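PDB 3SIJ: poly(ADP-ribose) glycohydrolase from Thermomonospora curvata, which probably hydrolyses the ribose-ribose glycosidic links of poly(ADP-ribose), releasing ADP-ribose through a catalytic domain of the macrodomain clan. Local coordinates for residues A[39-44]-A[148-153]; A[88-93]-A[210-215]. The protein carries 1 engineered substitution. All coordinates share one frame; numbering follows the deposited sequence.

Contact 1 (A[39-44]-A[148-153]); sequences RGTRLY and IYSPGV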
loop_
_atom_site.group_PDB
_atom_site.type_symbol
_atom_site.label_atom_id
_atom_site.label_comp_id
_atom_site.label_asym_id
_atom_site.label_seq_id
_atom_site.Cartn_x
_atom_site.Cartn_y
_atom_site.Cartn_z
ATOM N N ARG A 39 -2.484 17.567 3.256
ATOM C CA ARG A 39 -1.757 18.727 2.725
ATOM C C ARG A 39 -0.379 18.299 2.219
ATOM O O ARG A 39 0.213 18.975 1.397
ATOM C CB ARG A 39 -1.574 19.816 3.797
ATOM C CG ARG A 39 -2.821 20.644 4.097
ATOM C CD ARG A 39 -2.505 21.840 5.004
ATOM N NE ARG A 39 -1.957 22.987 4.272
ATOM C CZ ARG A 39 -0.743 23.497 4.467
ATOM N NH1 ARG A 39 0.072 22.962 5.369
ATOM N NH2 ARG A 39 -0.335 24.543 3.757
ATOM N N GLY A 40 0.132 17.188 2.739
ATOM C CA GLY A 40 1.450 16.696 2.360
ATOM C C GLY A 40 1.413 15.649 1.245
ATOM O O GLY A 40 2.439 15.165 0.796
ATOM N N THR A 41 0.218 15.315 0.786
ATOM C CA THR A 41 0.045 14.298 -0.246
ATOM C C THR A 41 0.530 14.825 -1.596
ATOM O O THR A 41 0.206 15.945 -1.986
ATOM C CB THR A 41 -1.455 13.878 -0.325
ATOM O OG1 THR A 41 -1.821 13.235 0.898
ATOM C CG2 THR A 41 -1.727 12.935 -1.488
ATOM N N ARG A 42 1.295 14.009 -2.308
ATOM C CA ARG A 42 1.841 14.399 -3.603
ATOM C C ARG A 42 1.580 13.349 -4.679
ATOM O O ARG A 42 1.637 12.152 -4.434
ATOM C CB ARG A 42 3.346 14.687 -3.491
ATOM C CG ARG A 42 3.667 15.977 -2.695
ATOM C CD ARG A 42 2.911 17.198 -3.241
ATOM N NE ARG A 42 3.208 18.438 -2.510
ATOM C CZ ARG A 42 2.504 18.906 -1.476
ATOM N NH1 ARG A 42 1.432 18.251 -1.034
ATOM N NH2 ARG A 42 2.866 20.047 -0.889
ATOM N N LEU A 43 1.278 13.823 -5.877
ATOM C CA LEU A 43 1.139 12.949 -7.030
ATOM C C LEU A 43 2.454 12.973 -7.787
ATOM O O LEU A 43 2.959 14.044 -8.130
ATOM C CB LEU A 43 0.002 13.441 -7.931
ATOM C CG LEU A 43 -0.161 12.685 -9.265
ATOM C CD1 LEU A 43 -0.325 11.182 -9.063
ATOM C CD2 LEU A 43 -1.355 13.243 -10.066
ATOM N N TYR A 44 3.021 11.796 -8.034
ATOM C CA TYR A 44 4.224 11.675 -8.851
ATOM C C TYR A 44 3.881 11.086 -10.203
ATOM O O TYR A 44 3.311 10.002 -10.290
ATOM C CB TYR A 44 5.276 10.781 -8.182
ATOM C CG TYR A 44 5.984 11.459 -7.043
ATOM C CD1 TYR A 44 7.014 12.360 -7.279
ATOM C CD2 TYR A 44 5.614 11.221 -5.739
ATOM C CE1 TYR A 44 7.655 13.000 -6.237
ATOM C CE2 TYR A 44 6.253 11.855 -4.687
ATOM C CZ TYR A 44 7.266 12.744 -4.941
ATOM O OH TYR A 44 7.899 13.372 -3.895
ATOM N N ILE A 148 0.975 7.947 -5.758
ATOM C CA ILE A 148 0.589 8.943 -4.758
ATOM C C ILE A 148 1.370 8.678 -3.476
ATOM O O ILE A 148 1.378 7.560 -2.961
ATOM C CB ILE A 148 -0.932 8.895 -4.443
ATOM C CG1 ILE A 148 -1.729 9.222 -5.712
ATOM C CG2 ILE A 148 -1.307 9.877 -3.311
ATOM C CD1 ILE A 148 -3.220 8.857 -5.594
ATOM N N TYR A 149 2.029 9.714 -2.980
ATOM C CA TYR A 149 2.789 9.613 -1.748
ATOM C C TYR A 149 1.996 10.301 -0.650
ATOM O O TYR A 149 1.681 11.494 -0.774
ATOM C CB TYR A 149 4.140 10.295 -1.884
ATOM C CG TYR A 149 4.878 10.312 -0.561
ATOM C CD1 TYR A 149 5.336 9.126 0.006
ATOM C CD2 TYR A 149 5.089 11.504 0.129
ATOM C CE1 TYR A 149 5.993 9.121 1.227
ATOM C CE2 TYR A 149 5.750 11.515 1.345
ATOM C CZ TYR A 149 6.202 10.317 1.886
ATOM O OH TYR A 149 6.861 10.317 3.094
ATOM N N SER A 150 1.660 9.551 0.404
ATOM C CA SER A 150 0.844 10.085 1.494
ATOM C C SER A 150 1.623 10.007 2.800
ATOM O O SER A 150 1.736 8.930 3.382
ATOM C CB SER A 150 -0.439 9.264 1.657
ATOM O OG SER A 150 -1.150 9.148 0.438
ATOM N N PRO A 151 2.169 11.142 3.262
ATOM C CA PRO A 151 3.012 11.142 4.464
ATOM C C PRO A 151 2.204 11.220 5.755
ATOM O O PRO A 151 1.204 11.921 5.788
ATOM C CB PRO A 151 3.834 12.422 4.312
ATOM C CG PRO A 151 2.895 13.359 3.548
ATOM C CD PRO A 151 2.115 12.460 2.606
ATOM N N GLY A 152 2.646 10.529 6.800
ATOM C CA GLY A 152 2.101 10.745 8.130
ATOM C C GLY A 152 0.611 10.441 8.260
ATOM O O GLY A 152 -0.090 11.087 9.038
ATOM N N VAL A 153 0.125 9.461 7.506
ATOM C CA VAL A 153 -1.282 9.076 7.616
ATOM C C VAL A 153 -1.542 8.384 8.954
ATOM O O VAL A 153 -0.907 7.381 9.272
ATOM C CB VAL A 153 -1.703 8.176 6.461
ATOM C CG1 VAL A 153 -3.173 7.816 6.574
ATOM C CG2 VAL A 153 -1.442 8.882 5.134
#
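R42 and Y149 form the antiparallel hydrogen-bonded pair that attaches the short strand 42-44 to the edge of the mixed macrodomain sheet, as the outermost neighbour of strand 147-157. The two bonds are short and nearly straight: R42 N gives to Y149 O at 3.0 Å, and Y149 N returns to R42 O at 2.9 Å. On the I148 face of the sheet packing is close. T41 turns CG2 to the side away from its own N (chi1 -65° for OG1, which stays beside that N), and this methyl meets CG2 of I148 at 3.6 Å, while L43 brings CD1 to I148 CG1 at 4.1 Å; F131 of helix 129-138 lies against both L43 and I148. OG1 of T41 itself is bonded to S124 OG and to A37 O. Across the sheet, the Y149 side is built differently: Y44 presents its ring edge to CB of Y149, CE2 lying 3.8 Å away, and the two aromatic side chains run side by side in the same direction. Beside the start of segment 39-44, the P151 ring presses on the backbone of G40, with CD 3.3 Å from G40 O, and there is no room for a side chain on that glycine. The loose side belongs to R42. Its side chain leads away from strand 147-157 toward solvent and folds back on its own segment, where a single nitrogen ties two backbone carbonyls: NH1 lies 2.8 Å from R39 O and reaches T41 O from well above the carbonyl plane.

Contact 2 (A[88-93]-A[210-215]); sequences QVACLN and HGHRRL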
loop_
_atom_site.group_PDB
_atom_site.type_symbol
_atom_site.label_atom_id
_atom_site.label_comp_id
_atom_site.label_asym_id
_atom_site.label_seq_id
_atom_site.Cartn_x
_atom_site.Cartn_y
_atom_site.Cartn_z
ATOM N N GLN A 88 9.498 6.825 10.623
ATOM C CA GLN A 88 8.198 6.505 10.047
ATOM C C GLN A 88 8.321 5.438 8.961
ATOM O O GLN A 88 9.146 5.552 8.059
ATOM C CB GLN A 88 7.556 7.780 9.505
ATOM C CG GLN A 88 6.180 7.620 8.928
ATOM C CD GLN A 88 5.602 8.964 8.520
ATOM O OE1 GLN A 88 5.403 9.229 7.342
ATOM N NE2 GLN A 88 5.338 9.818 9.499
ATOM N N VAL A 89 7.495 4.403 9.069
ATOM C CA VAL A 89 7.495 3.282 8.146
ATOM C C VAL A 89 6.715 3.666 6.885
ATOM O O VAL A 89 5.753 4.421 6.966
ATOM C CB VAL A 89 6.813 2.060 8.807
ATOM C CG1 VAL A 89 6.746 0.881 7.840
ATOM C CG2 VAL A 89 7.542 1.679 10.110
ATOM N N ALA A 90 7.133 3.153 5.730
ATOM C CA ALA A 90 6.364 3.324 4.499
ATOM C C ALA A 90 5.680 2.018 4.108
ATOM O O ALA A 90 6.287 0.941 4.165
ATOM C CB ALA A 90 7.268 3.844 3.357
ATOM N N CYS A 91 4.410 2.110 3.714
ATOM C CA CYS A 91 3.640 0.933 3.322
ATOM C C CYS A 91 3.157 1.038 1.881
ATOM O O CYS A 91 2.593 2.043 1.487
ATOM C CB CYS A 91 2.405 0.771 4.207
ATOM S SG CYS A 91 2.773 0.498 5.958
ATOM N N LEU A 92 3.338 -0.028 1.114
ATOM C CA LEU A 92 2.803 -0.076 -0.236
ATOM C C LEU A 92 1.308 -0.392 -0.193
ATOM O O LEU A 92 0.907 -1.422 0.343
ATOM C CB LEU A 92 3.548 -1.130 -1.057
ATOM C CG LEU A 92 2.978 -1.421 -2.448
ATOM C CD1 LEU A 92 2.789 -0.122 -3.247
ATOM C CD2 LEU A 92 3.849 -2.427 -3.197
ATOM N N ASN A 93 0.497 0.514 -0.742
ATOM C CA ASN A 93 -0.934 0.288 -0.951
ATOM C C ASN A 93 -1.183 -0.336 -2.325
ATOM O O ASN A 93 -0.789 0.230 -3.365
ATOM C CB ASN A 93 -1.682 1.618 -0.818
ATOM C CG ASN A 93 -3.136 1.531 -1.271
ATOM O OD1 ASN A 93 -3.760 0.472 -1.210
ATOM N ND2 ASN A 93 -3.678 2.657 -1.728
ATOM N N HIS A 210 11.946 9.906 0.040
ATOM C CA HIS A 210 11.283 10.539 1.171
ATOM C C HIS A 210 11.814 10.101 2.530
ATOM O O HIS A 210 11.157 10.307 3.547
ATOM C CB HIS A 210 9.779 10.316 1.083
ATOM C CG HIS A 210 9.104 11.251 0.137
ATOM N ND1 HIS A 210 8.864 12.571 0.446
ATOM C CD2 HIS A 210 8.646 11.068 -1.122
ATOM C CE1 HIS A 210 8.269 13.157 -0.577
ATOM N NE2 HIS A 210 8.127 12.267 -1.541
ATOM N N GLY A 211 12.989 9.486 2.540
ATOM C CA GLY A 211 13.680 9.162 3.778
ATOM C C GLY A 211 13.233 7.899 4.508
ATOM O O GLY A 211 13.615 7.668 5.655
ATOM N N HIS A 212 12.421 7.069 3.860
ATOM C CA HIS A 212 11.947 5.859 4.519
ATOM C C HIS A 212 12.967 4.740 4.385
ATOM O O HIS A 212 13.337 4.347 3.279
ATOM C CB HIS A 212 10.576 5.459 3.985
ATOM C CG HIS A 212 9.517 6.473 4.292
ATOM N ND1 HIS A 212 9.057 7.381 3.363
ATOM C CD2 HIS A 212 8.863 6.748 5.445
ATOM C CE1 HIS A 212 8.142 8.158 3.922
ATOM N NE2 HIS A 212 8.009 7.797 5.185
ATOM N N ARG A 213 13.439 4.252 5.525
ATOM C CA ARG A 213 14.433 3.186 5.526
ATOM C C ARG A 213 13.784 1.832 5.789
ATOM O O ARG A 213 14.409 0.794 5.624
ATOM C CB ARG A 213 15.518 3.486 6.556
ATOM C CG ARG A 213 16.471 4.602 6.120
ATOM C CD ARG A 213 17.630 4.037 5.312
ATOM N NE ARG A 213 18.566 3.312 6.170
ATOM C CZ ARG A 213 19.380 2.347 5.753
ATOM N NH1 ARG A 213 19.376 1.975 4.481
ATOM N NH2 ARG A 213 20.195 1.747 6.609
ATOM N N ARG A 214 12.520 1.856 6.192
ATOM C CA ARG A 214 11.800 0.632 6.514
ATOM C C ARG A 214 10.486 0.598 5.758
ATOM O O ARG A 214 9.741 1.586 5.744
ATOM C CB ARG A 214 11.575 0.535 8.024
ATOM C CG ARG A 214 12.889 0.719 8.812
ATOM C CD ARG A 214 12.703 0.436 10.304
ATOM N NE ARG A 214 11.842 1.423 10.955
ATOM C CZ ARG A 214 11.111 1.167 12.035
ATOM N NH1 ARG A 214 11.140 -0.044 12.579
ATOM N NH2 ARG A 214 10.349 2.115 12.570
ATOM N N LEU A 215 10.220 -0.542 5.121
ATOM C CA LEU A 215 9.123 -0.675 4.163
ATOM C C LEU A 215 8.288 -1.885 4.487
ATOM O O LEU A 215 8.834 -2.924 4.844
ATOM C CB LEU A 215 9.677 -0.972 2.776
ATOM C CG LEU A 215 10.668 -0.039 2.110
ATOM C CD1 LEU A 215 10.745 -0.428 0.647
ATOM C CD2 LEU A 215 10.194 1.390 2.279
HETATM O O HOH W 1 11.691 4.376 7.739
#
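With chi1 at -64°, H212 sets CG opposite its own carbonyl carbon and lays one face of the imidazole against the methyl of A90; further along, a bend in R214 (chi3 -67°) carries the guanidinium back to where V89 can cover it. These two placements flank the start of a parallel strand pair, 90-94 beside 214-217, in the centre of the macrodomain sheet. The second strand arrives by a beta-alpha-beta crossover from strand 163-175 through helix 189-209, which ends in a Schellman motif with G211 as its C' residue. A90 meets strand 214-217 with backbone and side chain alike. Its N donates to R214 O over 3.0 Å along an almost straight line, 177° at the hydrogen, while its O receives a CA-H...O contact from L215 CA at 3.3 Å. Its CB is held from two directions, 3.9 Å from the centroid of the H212 ring in a CH-pi contact and 4.0 Å from L215 CD2. Putting a glycine in place of H212 would probably leave the A90 methyl without its aromatic cover and open a gap between the turn and the side chain of Q88. V89 and R214 cross at about a right angle, CG2 of the valine lying over one face of the guanidinium, 3.8 Å from NH2. That buried charge is met by D87 through NE, and L81 O takes NH1, so its rotation is fixed from several sides. Before the strands pair, a water takes over from direct bonding: it donates to Q88 O at 2.8 Å and accepts from R213 N at 2.8 Å.

In the fold
Contacts 1 and 2 show how one sheet can be built from distant parts of the chain: their segments alternate in sequence, and their centres lie 12 Å apart. Strand 163-175 runs between strands 147-157 and 90-94, so contact 1 forms an antiparallel edge of the sheet and contact 2 lies in its parallel centre. Side chains also join them directly. Y44 OH lies 2.6 Å from H210 NE2, a probable hydrogen bond, the H210 ring stacks with Y149, and Q88 OE1 is 3.1 Å from G152 N, where the chain turns a corner. In macrodomains the ligand crevice usually lies beyond the C-terminal ends of the central strands, whereas contact 2 gathers at their beginnings.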